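Local coordinates for protein myosin-I heavy chain (Dictyostelium discoideum, PDB 5EJY) that is an actin-based motor with ATPase activity that acts early in phagocytosis and in adhesion, the part here being a MyTH4-FERM unit of its tail, at residues I110-T114 with F146-L150; I129-S134 with A169-L174; C409-E415 with N426-N432; L431-I436 with L490-Y494. One frame throughout, in Å; residues are numbered along the deposited sequence.

Interaction 1 of 4, residues I110-T114 with F146-L150; sequences IKQST and FAAYL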
loop_
_atom_site.group_PDB
_atom_site.type_symbol
_atom_site.label_atom_id
_atom_site.label_comp_id
_atom_site.label_asym_id
_atom_site.label_seq_id
_atom_site.Cartn_x
_atom_site.Cartn_y
_atom_site.Cartn_z
ATOM N N ILE A 110 -1.476 -15.223 -26.583
ATOM C CA ILE A 110 -0.583 -15.250 -27.744
ATOM C C ILE A 110 -1.365 -15.742 -28.952
ATOM O O ILE A 110 -1.370 -15.105 -30.011
ATOM C CB ILE A 110 0.617 -16.169 -27.501
ATOM C CG1 ILE A 110 1.485 -15.602 -26.376
ATOM C CG2 ILE A 110 1.443 -16.344 -28.796
ATOM C CD1 ILE A 110 2.458 -16.595 -25.785
ATOM N N LYS A 111 -2.046 -16.869 -28.771
ATOM C CA LYS A 111 -2.877 -17.472 -29.815
ATOM C C LYS A 111 -3.898 -16.492 -30.399
ATOM O O LYS A 111 -3.979 -16.318 -31.621
ATOM C CB LYS A 111 -3.586 -18.722 -29.261
ATOM C CG LYS A 111 -4.787 -19.198 -30.069
ATOM C CD LYS A 111 -5.483 -20.391 -29.384
ATOM C CE LYS A 111 -6.810 -20.709 -30.063
ATOM N NZ LYS A 111 -6.581 -21.200 -31.465
ATOM N N GLN A 112 -4.681 -15.854 -29.533
ATOM C CA GLN A 112 -5.761 -14.997 -30.007
ATOM C C GLN A 112 -5.266 -13.694 -30.625
ATOM O O GLN A 112 -6.039 -12.977 -31.262
ATOM C CB GLN A 112 -6.763 -14.690 -28.889
ATOM C CG GLN A 112 -7.630 -15.884 -28.485
ATOM C CD GLN A 112 -8.482 -16.410 -29.639
ATOM O OE1 GLN A 112 -8.036 -17.243 -30.424
ATOM N NE2 GLN A 112 -9.711 -15.927 -29.733
ATOM N N SER A 113 -3.994 -13.374 -30.414
ATOM C CA SER A 113 -3.421 -12.182 -31.029
ATOM C C SER A 113 -2.575 -12.550 -32.257
ATOM O O SER A 113 -1.880 -11.702 -32.814
ATOM C CB SER A 113 -2.588 -11.382 -30.021
ATOM O OG SER A 113 -1.459 -12.127 -29.586
ATOM N N THR A 114 -2.624 -13.821 -32.657
ATOM C CA THR A 114 -1.876 -14.296 -33.824
ATOM C C THR A 114 -2.806 -14.420 -35.026
ATOM O O THR A 114 -3.820 -15.107 -34.954
ATOM C CB THR A 114 -1.213 -15.655 -33.552
ATOM O OG1 THR A 114 -0.176 -15.486 -32.578
ATOM C CG2 THR A 114 -0.603 -16.239 -34.842
ATOM N N PHE A 146 7.569 -15.706 -24.526
ATOM C CA PHE A 146 6.591 -14.637 -24.478
ATOM C C PHE A 146 7.298 -13.303 -24.610
ATOM O O PHE A 146 6.817 -12.404 -25.283
ATOM C CB PHE A 146 5.738 -14.678 -23.188
ATOM C CG PHE A 146 4.765 -13.551 -23.109
ATOM C CD1 PHE A 146 3.694 -13.487 -23.984
ATOM C CD2 PHE A 146 4.950 -12.521 -22.207
ATOM C CE1 PHE A 146 2.802 -12.415 -23.940
ATOM C CE2 PHE A 146 4.062 -11.440 -22.169
ATOM C CZ PHE A 146 2.989 -11.399 -23.025
ATOM N N ALA A 147 8.453 -13.180 -23.970
ATOM C CA ALA A 147 9.220 -11.944 -24.080
ATOM C C ALA A 147 9.657 -11.692 -25.525
ATOM O O ALA A 147 9.675 -10.552 -25.995
ATOM C CB ALA A 147 10.427 -11.992 -23.157
ATOM N N ALA A 148 10.018 -12.758 -26.230
ATOM C CA ALA A 148 10.399 -12.607 -27.642
ATOM C C ALA A 148 9.205 -12.103 -28.439
ATOM O O ALA A 148 9.320 -11.237 -29.318
ATOM C CB ALA A 148 10.913 -13.935 -28.198
ATOM N N TYR A 149 8.037 -12.634 -28.110
ATOM C CA TYR A 149 6.813 -12.247 -28.786
ATOM C C TYR A 149 6.507 -10.759 -28.583
ATOM O O TYR A 149 6.111 -10.064 -29.523
ATOM C CB TYR A 149 5.654 -13.117 -28.294
ATOM C CG TYR A 149 4.359 -12.859 -29.015
ATOM C CD1 TYR A 149 4.207 -13.215 -30.351
ATOM C CD2 TYR A 149 3.287 -12.273 -28.367
ATOM C CE1 TYR A 149 3.023 -12.991 -31.018
ATOM C CE2 TYR A 149 2.098 -12.040 -29.017
ATOM C CZ TYR A 149 1.975 -12.403 -30.356
ATOM O OH TYR A 149 0.807 -12.177 -31.031
ATOM N N LEU A 150 6.697 -10.276 -27.354
ATOM C CA LEU A 150 6.488 -8.862 -27.039
ATOM C C LEU A 150 7.437 -7.964 -27.843
ATOM O O LEU A 150 7.020 -6.996 -28.451
ATOM C CB LEU A 150 6.721 -8.609 -25.538
ATOM C CG LEU A 150 5.661 -9.138 -24.566
ATOM C CD1 LEU A 150 6.051 -8.822 -23.124
ATOM C CD2 LEU A 150 4.316 -8.528 -24.900
HETATM O O HOH W 1 1.120 -11.912 -33.699
#
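I110 lays its CG2 methyl over the middle of one face of the Y149 ring, a CH-pi contact in which that carbon is 4.2 Å from the Y149 ring centroid and only 6° off the ring normal. The other branch of the isoleucine goes to F146: CD1 of I110 is 3.8 Å from CD1 of F146, at the edge of the phenyl ring and near its plane. A single side chain thus meets two aromatic rings of helix 143-155. The Y149 ring reaches across because its CG is anti to the backbone N (chi1 -176°), and this carries the phenol oxygen to the C-terminal end of helix 102-112. There OH of Y149 hydrogen-bonds to OG of S113 over 2.7 Å. A water also links the two segments, lying 2.7 Å from OH of Y149 and donating to O of S113. Behind this, OG1 of T114 donates to O of I110 over 2.9 Å, above the carbonyl plane and on the opposite face from the N-H of S113. A valine in place of T114 would probably cost that carbonyl the donor on one face and leave the turn after the helix less firmly closed. Within the all-helical MyTH4 domain, S113 also touches V125 and W126 of helix 119-133, while F146 meets Y106 of helix 102-112 edge-to-face and packs on L174 of helix 161-180.

Interaction 2 of 4, residues I129-S134 with A169-L174; sequences IHFTCS and ASYFIL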
loop_
_atom_site.group_PDB
_atom_site.type_symbol
_atom_site.label_atom_id
_atom_site.label_comp_id
_atom_site.label_asym_id
_atom_site.label_seq_id
_atom_site.Cartn_x
_atom_site.Cartn_y
_atom_site.Cartn_z
ATOM N N ILE A 129 -3.540 -9.016 -22.514
ATOM C CA ILE A 129 -2.129 -9.304 -22.309
ATOM C C ILE A 129 -1.559 -8.359 -21.248
ATOM O O ILE A 129 -0.838 -8.774 -20.337
ATOM C CB ILE A 129 -1.351 -9.201 -23.655
ATOM C CG1 ILE A 129 -1.548 -10.485 -24.474
ATOM C CG2 ILE A 129 0.127 -8.997 -23.423
ATOM C CD1 ILE A 129 -1.111 -10.342 -25.983
ATOM N N HIS A 130 -1.907 -7.085 -21.361
ATOM C CA HIS A 130 -1.403 -6.067 -20.453
ATOM C C HIS A 130 -1.966 -6.263 -19.028
ATOM O O HIS A 130 -1.224 -6.141 -18.050
ATOM C CB HIS A 130 -1.741 -4.679 -21.017
ATOM C CG HIS A 130 -1.054 -3.548 -20.315
ATOM N ND1 HIS A 130 -1.359 -2.228 -20.565
ATOM C CD2 HIS A 130 -0.093 -3.539 -19.359
ATOM C CE1 HIS A 130 -0.616 -1.454 -19.794
ATOM N NE2 HIS A 130 0.159 -2.223 -19.052
ATOM N N PHE A 131 -3.256 -6.591 -18.912
ATOM C CA PHE A 131 -3.848 -6.889 -17.594
ATOM C C PHE A 131 -3.086 -8.044 -16.958
ATOM O O PHE A 131 -2.815 -8.042 -15.759
ATOM C CB PHE A 131 -5.311 -7.340 -17.703
ATOM C CG PHE A 131 -6.245 -6.314 -18.300
ATOM C CD1 PHE A 131 -6.073 -4.960 -18.059
ATOM C CD2 PHE A 131 -7.319 -6.723 -19.079
ATOM C CE1 PHE A 131 -6.942 -4.027 -18.598
ATOM C CE2 PHE A 131 -8.194 -5.790 -19.640
ATOM C CZ PHE A 131 -8.001 -4.440 -19.403
ATOM N N THR A 132 -2.766 -9.051 -17.766
ATOM C CA THR A 132 -2.162 -10.273 -17.250
ATOM C C THR A 132 -0.734 -10.003 -16.810
ATOM O O THR A 132 -0.336 -10.411 -15.726
ATOM C CB THR A 132 -2.213 -11.421 -18.307
ATOM O OG1 THR A 132 -3.569 -11.613 -18.710
ATOM C CG2 THR A 132 -1.681 -12.740 -17.716
ATOM N N CYS A 133 0.029 -9.306 -17.652
ATOM C CA CYS A 133 1.392 -8.921 -17.303
ATOM C C CYS A 133 1.453 -8.097 -16.008
ATOM O O CYS A 133 2.457 -8.144 -15.287
ATOM C CB CYS A 133 2.022 -8.114 -18.437
ATOM S SG CYS A 133 2.432 -9.131 -19.893
ATOM N N SER A 134 0.396 -7.326 -15.752
ATOM C CA SER A 134 0.306 -6.476 -14.561
ATOM C C SER A 134 -0.065 -7.256 -13.298
ATOM O O SER A 134 -0.122 -6.678 -12.207
ATOM C CB SER A 134 -0.726 -5.366 -14.791
ATOM O OG SER A 134 -0.400 -4.595 -15.952
ATOM N N ALA A 169 3.983 -1.310 -22.864
ATOM C CA ALA A 169 3.629 -1.191 -21.438
ATOM C C ALA A 169 3.625 -2.558 -20.745
ATOM O O ALA A 169 3.920 -2.662 -19.543
ATOM C CB ALA A 169 2.292 -0.504 -21.280
ATOM N N SER A 170 3.297 -3.604 -21.504
ATOM C CA SER A 170 3.309 -4.971 -20.976
ATOM C C SER A 170 4.728 -5.415 -20.702
ATOM O O SER A 170 5.009 -5.979 -19.663
ATOM C CB SER A 170 2.667 -5.961 -21.953
ATOM O OG SER A 170 1.289 -5.705 -22.119
ATOM N N TYR A 171 5.630 -5.170 -21.648
ATOM C CA TYR A 171 7.019 -5.553 -21.447
ATOM C C TYR A 171 7.607 -4.827 -20.245
ATOM O O TYR A 171 8.298 -5.424 -19.419
ATOM C CB TYR A 171 7.854 -5.229 -22.700
ATOM C CG TYR A 171 9.250 -5.798 -22.635
ATOM C CD1 TYR A 171 9.484 -7.130 -22.930
ATOM C CD2 TYR A 171 10.336 -5.005 -22.282
ATOM C CE1 TYR A 171 10.758 -7.663 -22.878
ATOM C CE2 TYR A 171 11.616 -5.526 -22.227
ATOM C CZ TYR A 171 11.820 -6.858 -22.529
ATOM O OH TYR A 171 13.083 -7.403 -22.474
ATOM N N PHE A 172 7.347 -3.527 -20.168
ATOM C CA PHE A 172 7.874 -2.727 -19.066
ATOM C C PHE A 172 7.306 -3.194 -17.707
ATOM O O PHE A 172 8.041 -3.313 -16.733
ATOM C CB PHE A 172 7.569 -1.246 -19.297
ATOM C CG PHE A 172 8.174 -0.335 -18.256
ATOM C CD1 PHE A 172 9.551 -0.256 -18.094
ATOM C CD2 PHE A 172 7.364 0.438 -17.438
ATOM C CE1 PHE A 172 10.108 0.580 -17.128
ATOM C CE2 PHE A 172 7.919 1.278 -16.465
ATOM C CZ PHE A 172 9.289 1.348 -16.313
ATOM N N ILE A 173 6.017 -3.477 -17.637
ATOM C CA ILE A 173 5.479 -3.902 -16.315
ATOM C C ILE A 173 6.056 -5.271 -15.903
ATOM O O ILE A 173 6.253 -5.550 -14.720
ATOM C CB ILE A 173 3.924 -3.821 -16.236
ATOM C CG1 ILE A 173 3.455 -3.660 -14.771
ATOM C CG2 ILE A 173 3.253 -5.034 -16.882
ATOM C CD1 ILE A 173 3.827 -2.323 -14.169
ATOM N N LEU A 174 6.384 -6.125 -16.871
ATOM C CA LEU A 174 7.035 -7.386 -16.500
ATOM C C LEU A 174 8.399 -7.102 -15.887
ATOM O O LEU A 174 8.783 -7.751 -14.924
ATOM C CB LEU A 174 7.210 -8.335 -17.694
ATOM C CG LEU A 174 6.019 -9.081 -18.296
ATOM C CD1 LEU A 174 6.537 -9.988 -19.429
ATOM C CD2 LEU A 174 5.284 -9.904 -17.255
#
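The imidazole of H130 has the backbone N of S170 over one face and the CG2 methyl of I173 at its edge, near the ring plane. A169 approaches obliquely, its CB coming to 3.4 Å from CE1 of H130. The ring gets there because CG is anti to the backbone N (chi1 -169°), which brings it over to A169 and S170. With an alanine here the imidazole would be gone, which would probably open a gap beside CB of A169 and CG2 of I173. S170 presses closer to the main chain, with OG 3.2 Å from CA of H130, although the hydroxyl's hydrogen bond goes back to O of S166 in its own helix. These contacts join helix 119-133 to helix 161-180 inside the helical bundle of the MyTH4 domain; the short segments run nearly parallel, their axes 6° apart and 8.8 Å distant at closest approach. One turn beyond the histidine, C133 points at the partner helix. Its SG rests 3.8 Å from CB of S170, and its CB lies 3.7 Å from CG2 of I173 and 3.9 Å from CD2 of L174. S134, where the first helix gives out, turns its OG back to O of H130 over 2.7 Å, on the opposite face of that carbonyl from its own backbone N-H, and the same OG faces CG2 of I173. I195 of helix 189-196 packs against both H130 and S134.

Interaction 3 of 4, residues C409-E415 with N426-N432; sequences CSLVVCE and NFVLALN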
loop_
_atom_site.group_PDB
_atom_site.type_symbol
_atom_site.label_atom_id
_atom_site.label_comp_id
_atom_site.label_asym_id
_atom_site.label_seq_id
_atom_site.Cartn_x
_atom_site.Cartn_y
_atom_site.Cartn_z
ATOM N N CYS A 409 8.877 8.893 19.475
ATOM C CA CYS A 409 8.729 7.447 19.622
ATOM C C CYS A 409 7.747 6.898 18.595
ATOM O O CYS A 409 6.749 7.544 18.291
ATOM C CB CYS A 409 8.164 7.111 21.008
ATOM S SG CYS A 409 9.260 7.476 22.392
ATOM N N SER A 410 8.002 5.685 18.115
ATOM C CA SER A 410 7.032 4.960 17.298
ATOM C C SER A 410 6.031 4.319 18.259
ATOM O O SER A 410 6.420 3.552 19.136
ATOM C CB SER A 410 7.733 3.874 16.476
ATOM O OG SER A 410 8.889 4.380 15.812
ATOM N N LEU A 411 4.751 4.623 18.086
ATOM C CA LEU A 411 3.741 4.275 19.077
ATOM C C LEU A 411 2.901 3.086 18.637
ATOM O O LEU A 411 2.501 2.993 17.472
ATOM C CB LEU A 411 2.827 5.471 19.335
ATOM C CG LEU A 411 3.516 6.753 19.803
ATOM C CD1 LEU A 411 2.485 7.824 20.095
ATOM C CD2 LEU A 411 4.394 6.468 21.028
ATOM N N VAL A 412 2.628 2.185 19.579
ATOM C CA VAL A 412 1.798 1.014 19.318
ATOM C C VAL A 412 0.888 0.760 20.521
ATOM O O VAL A 412 1.371 0.603 21.646
ATOM C CB VAL A 412 2.653 -0.251 19.075
ATOM C CG1 VAL A 412 1.757 -1.448 18.748
ATOM C CG2 VAL A 412 3.671 -0.017 17.958
ATOM N N VAL A 413 -0.417 0.718 20.286
ATOM C CA VAL A 413 -1.383 0.436 21.353
ATOM C C VAL A 413 -1.467 -1.073 21.579
ATOM O O VAL A 413 -1.706 -1.837 20.638
ATOM C CB VAL A 413 -2.784 0.981 21.006
ATOM C CG1 VAL A 413 -3.808 0.607 22.090
ATOM C CG2 VAL A 413 -2.737 2.488 20.807
ATOM N N CYS A 414 -1.270 -1.503 22.827
ATOM C CA CYS A 414 -1.243 -2.920 23.137
ATOM C C CYS A 414 -2.075 -3.288 24.362
ATOM O O CYS A 414 -2.504 -2.432 25.141
ATOM C CB CYS A 414 0.190 -3.405 23.390
ATOM S SG CYS A 414 1.348 -3.128 22.059
ATOM N N GLU A 415 -2.272 -4.587 24.524
ATOM C CA GLU A 415 -2.796 -5.116 25.774
ATOM C C GLU A 415 -2.163 -6.473 26.036
ATOM O O GLU A 415 -1.588 -7.087 25.138
ATOM C CB GLU A 415 -4.319 -5.202 25.729
ATOM C CG GLU A 415 -4.867 -6.138 24.676
ATOM C CD GLU A 415 -6.361 -5.947 24.472
ATOM O OE1 GLU A 415 -6.811 -4.780 24.431
ATOM O OE2 GLU A 415 -7.084 -6.961 24.365
ATOM N N ASN A 426 -3.825 -2.625 29.722
ATOM C CA ASN A 426 -3.699 -1.755 28.565
ATOM C C ASN A 426 -2.471 -0.882 28.716
ATOM O O ASN A 426 -2.292 -0.213 29.732
ATOM C CB ASN A 426 -4.952 -0.894 28.389
ATOM C CG ASN A 426 -6.215 -1.724 28.299
ATOM O OD1 ASN A 426 -6.595 -2.193 27.224
ATOM N ND2 ASN A 426 -6.875 -1.912 29.435
ATOM N N PHE A 427 -1.607 -0.904 27.708
ATOM C CA PHE A 427 -0.398 -0.110 27.758
ATOM C C PHE A 427 -0.019 0.322 26.337
ATOM O O PHE A 427 -0.678 -0.050 25.363
ATOM C CB PHE A 427 0.739 -0.915 28.392
ATOM C CG PHE A 427 1.029 -2.220 27.690
ATOM C CD1 PHE A 427 0.257 -3.343 27.940
ATOM C CD2 PHE A 427 2.068 -2.319 26.775
ATOM C CE1 PHE A 427 0.516 -4.547 27.293
ATOM C CE2 PHE A 427 2.336 -3.510 26.118
ATOM C CZ PHE A 427 1.557 -4.635 26.378
ATOM N N VAL A 428 1.043 1.103 26.242
ATOM C CA VAL A 428 1.536 1.572 24.947
ATOM C C VAL A 428 2.964 1.070 24.849
ATOM O O VAL A 428 3.708 1.098 25.834
ATOM C CB VAL A 428 1.507 3.108 24.884
ATOM C CG1 VAL A 428 2.367 3.638 23.724
ATOM C CG2 VAL A 428 0.066 3.615 24.770
ATOM N N LEU A 429 3.341 0.546 23.694
ATOM C CA LEU A 429 4.755 0.337 23.424
ATOM C C LEU A 429 5.255 1.562 22.674
ATOM O O LEU A 429 4.727 1.918 21.616
ATOM C CB LEU A 429 4.999 -0.935 22.619
ATOM C CG LEU A 429 4.728 -2.239 23.372
ATOM C CD1 LEU A 429 5.107 -3.459 22.538
ATOM C CD2 LEU A 429 5.503 -2.243 24.697
ATOM N N ALA A 430 6.243 2.233 23.247
ATOM C CA ALA A 430 6.846 3.391 22.608
ATOM C C ALA A 430 8.262 3.004 22.211
ATOM O O ALA A 430 9.127 2.837 23.076
ATOM C CB ALA A 430 6.848 4.576 23.569
ATOM N N LEU A 431 8.496 2.814 20.912
ATOM C CA LEU A 431 9.802 2.344 20.450
ATOM C C LEU A 431 10.663 3.481 19.887
ATOM O O LEU A 431 10.199 4.312 19.100
ATOM C CB LEU A 431 9.671 1.212 19.418
ATOM C CG LEU A 431 9.046 -0.115 19.874
ATOM C CD1 LEU A 431 7.541 0.039 19.987
ATOM C CD2 LEU A 431 9.398 -1.244 18.919
ATOM N N ASN A 432 11.919 3.522 20.318
ATOM C CA ASN A 432 12.874 4.493 19.795
ATOM C C ASN A 432 14.252 3.848 19.797
ATOM O O ASN A 432 14.367 2.645 20.055
ATOM C CB ASN A 432 12.834 5.795 20.604
ATOM C CG ASN A 432 13.087 5.574 22.088
ATOM O OD1 ASN A 432 13.769 4.633 22.472
ATOM N ND2 ASN A 432 12.534 6.441 22.922
HETATM O O HOH W 2 -5.382 -1.413 24.815
#
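C414 sets its CB over one face of the F427 ring, in a hydrogen-bonded pair of the antiparallel hairpin formed by strands 410-415 and 426-432. The hairpin opens a four-stranded sheet in the last part of the FERM region, consistent with the PH-like third lobe of FERM domains. That CB stands 3.4 Å above the F427 ring plane, displaced toward the rim, and is 3.5 Å from CE2 of F427. One bond further, SG of C414 leaves the phenyl obliquely, 42° off the normal to the F427 ring, in a sulfur-aromatic contact, and ends 3.7 Å from CG of L429. The ring lies under the cysteine because CG of F427 is placed between its backbone N and carbonyl carbon (chi1 57°), folding the phenyl back across the neighbouring strand until its CE1 comes close to the carbonyl carbon of E415.

V412, L429 and L431 continue the same face of the sheet, and L487 and L490 of helix 484-499 pack there against L429 and V412 respectively. On the other face, CD2 of L411 reaches CB of A430 at 4.0 Å. Six backbone bonds, two for each of the pairs S410-L431, V412-L429 and C414-F427, fix the register. The bond from N of V412 to O of L429 has a bent N-H...O angle of 141°, yet its donor lies in the carbonyl plane. By contrast, in the last hydrogen-bonded pair, N of F427 donates to O of C414 over 3.1 Å from well above that carbonyl's plane.

Interaction 4 of 4, residues L431-I436 with L490-Y494; sequences LNVNGI and LIKEY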
loop_
_atom_site.group_PDB
_atom_site.type_symbol
_atom_site.label_atom_id
_atom_site.label_comp_id
_atom_site.label_asym_id
_atom_site.label_seq_id
_atom_site.Cartn_x
_atom_site.Cartn_y
_atom_site.Cartn_z
ATOM N N LEU A 431 8.496 2.814 20.912
ATOM C CA LEU A 431 9.802 2.344 20.450
ATOM C C LEU A 431 10.663 3.481 19.887
ATOM O O LEU A 431 10.199 4.312 19.100
ATOM C CB LEU A 431 9.671 1.212 19.418
ATOM C CG LEU A 431 9.046 -0.115 19.874
ATOM C CD1 LEU A 431 7.541 0.039 19.987
ATOM C CD2 LEU A 431 9.398 -1.244 18.919
ATOM N N ASN A 432 11.919 3.522 20.318
ATOM C CA ASN A 432 12.874 4.493 19.795
ATOM C C ASN A 432 14.252 3.848 19.797
ATOM O O ASN A 432 14.367 2.645 20.055
ATOM C CB ASN A 432 12.834 5.795 20.604
ATOM C CG ASN A 432 13.087 5.574 22.088
ATOM O OD1 ASN A 432 13.769 4.633 22.472
ATOM N ND2 ASN A 432 12.534 6.441 22.922
ATOM N N VAL A 433 15.297 4.615 19.505
ATOM C CA VAL A 433 16.637 4.029 19.445
ATOM C C VAL A 433 17.117 3.532 20.812
ATOM O O VAL A 433 18.046 2.736 20.891
ATOM C CB VAL A 433 17.680 5.013 18.863
ATOM C CG1 VAL A 433 17.347 5.339 17.398
ATOM C CG2 VAL A 433 17.758 6.278 19.725
ATOM N N ASN A 434 16.466 3.983 21.880
ATOM C CA ASN A 434 16.854 3.591 23.240
ATOM C C ASN A 434 16.243 2.293 23.740
ATOM O O ASN A 434 16.634 1.796 24.798
ATOM C CB ASN A 434 16.505 4.698 24.228
ATOM C CG ASN A 434 17.283 5.953 23.968
ATOM O OD1 ASN A 434 18.436 5.890 23.546
ATOM N ND2 ASN A 434 16.659 7.102 24.193
ATOM N N GLY A 435 15.278 1.752 23.000
ATOM C CA GLY A 435 14.626 0.524 23.419
ATOM C C GLY A 435 13.132 0.443 23.181
ATOM O O GLY A 435 12.514 1.352 22.611
ATOM N N ILE A 436 12.560 -0.682 23.598
ATOM C CA ILE A 436 11.126 -0.899 23.545
ATOM C C ILE A 436 10.525 -0.518 24.881
ATOM O O ILE A 436 10.634 -1.255 25.862
ATOM C CB ILE A 436 10.803 -2.369 23.243
ATOM C CG1 ILE A 436 11.496 -2.798 21.944
ATOM C CG2 ILE A 436 9.291 -2.561 23.149
ATOM C CD1 ILE A 436 11.508 -4.288 21.709
ATOM N N LEU A 490 8.809 -2.585 13.286
ATOM C CA LEU A 490 9.498 -1.578 14.090
ATOM C C LEU A 490 10.654 -2.230 14.842
ATOM O O LEU A 490 11.759 -1.700 14.887
ATOM C CB LEU A 490 8.546 -0.934 15.094
ATOM C CG LEU A 490 7.534 0.067 14.542
ATOM C CD1 LEU A 490 6.553 0.488 15.642
ATOM C CD2 LEU A 490 8.268 1.280 13.959
ATOM N N ILE A 491 10.401 -3.389 15.437
ATOM C CA ILE A 491 11.463 -4.055 16.179
ATOM C C ILE A 491 12.620 -4.386 15.240
ATOM O O ILE A 491 13.783 -4.095 15.540
ATOM C CB ILE A 491 10.961 -5.309 16.899
ATOM C CG1 ILE A 491 9.950 -4.897 17.976
ATOM C CG2 ILE A 491 12.149 -6.070 17.520
ATOM C CD1 ILE A 491 9.277 -6.070 18.713
ATOM N N LYS A 492 12.296 -4.964 14.085
ATOM C CA LYS A 492 13.329 -5.313 13.116
ATOM C C LYS A 492 14.086 -4.097 12.564
ATOM O O LYS A 492 15.309 -4.145 12.409
ATOM C CB LYS A 492 12.729 -6.142 11.977
ATOM C CG LYS A 492 12.216 -7.506 12.452
ATOM C CD LYS A 492 11.711 -8.349 11.297
ATOM C CE LYS A 492 11.761 -9.834 11.631
ATOM N NZ LYS A 492 10.815 -10.198 12.709
ATOM N N GLU A 493 13.369 -3.016 12.259
ATOM C CA GLU A 493 14.010 -1.829 11.696
ATOM C C GLU A 493 14.889 -1.067 12.695
ATOM O O GLU A 493 15.973 -0.596 12.343
ATOM C CB GLU A 493 12.966 -0.883 11.098
ATOM C CG GLU A 493 12.195 -1.477 9.937
ATOM C CD GLU A 493 12.957 -1.379 8.627
ATOM O OE1 GLU A 493 14.188 -1.153 8.660
ATOM O OE2 GLU A 493 12.317 -1.513 7.563
ATOM N N TYR A 494 14.425 -0.911 13.931
ATOM C CA TYR A 494 15.286 -0.286 14.936
ATOM C C TYR A 494 16.515 -1.158 15.181
ATOM O O TYR A 494 17.628 -0.647 15.292
ATOM C CB TYR A 494 14.547 -0.020 16.247
ATOM C CG TYR A 494 13.731 1.247 16.212
ATOM C CD1 TYR A 494 14.348 2.493 16.095
ATOM C CD2 TYR A 494 12.349 1.200 16.276
ATOM C CE1 TYR A 494 13.595 3.664 16.049
ATOM C CE2 TYR A 494 11.594 2.357 16.236
ATOM C CZ TYR A 494 12.219 3.581 16.120
ATOM O OH TYR A 494 11.449 4.710 16.091
#
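Y494 turns one face of its ring to the backbone of N432, whose carbonyl carbon stands 3.8 Å above the Y494 ring plane and toward its rim. This is the close side of the contact, reached with CG of Y494 anti to its own carbonyl carbon (chi1 -82°), which lays the ring against the strand. CE2 of the same ring meets CB of L431 at 3.9 Å, and beyond it the CD2 methyl of L431 fits against two residues of the helix, 3.9 Å from CB of L490 and 3.8 Å from CG1 of I491. I436, on the next strand, adds its CD1 at 4.1 Å from CG1 of I491, the two isoleucine side chains crossing at about a right angle. The phenol oxygen of Y494 is held from beyond this pair of segments, by hydrogen bonds to OG of S410 and to N of F294, which tie the ring to the edge strand and to a loop.

At the tip of the turn the fit between the two segments is looser. CG1 of V433 stays 4.3 Å from CE1 of Y494, although V433 also packs on Y497 and L498 further along the helix, and the exposed N434 lies well clear. Here the chain is shaped by its own bonds: a type I beta turn from N432 to G435, with OD1 of N432 accepting from N of N434 over 2.8 Å in an Asx turn. G435 has phi 141°, where a CB would collide with O of N434, so glycine suits the place. A C-terminal helix, here 484-499, laid over a beta sheet is the feature expected of a PH-like FERM lobe.

In the fold
The four contacts form two pairs on opposite sides of the chain's centre. Interactions 1 and 2 share the MyTH4 helical bundle, their centres 12 Å apart, and F146 joins them: its CE2 is 3.6 Å from SG of C133 and its CZ 3.8 Å from CG2 of I129. Interactions 3 and 4 belong to the FERM part, centres 11 Å apart, and both use strand 426-432, sharing L431 and N432. Y494 of interaction 4 also reaches interaction 3, its OH 2.6 Å from OG of S410. Between the pairs, the closest approach is about 23 Å from interaction 2 to interaction 4, nearest atoms. A polyethylene glycol, probably from crystallisation, lies about 3 Å from the side chain of E415 in interaction 3.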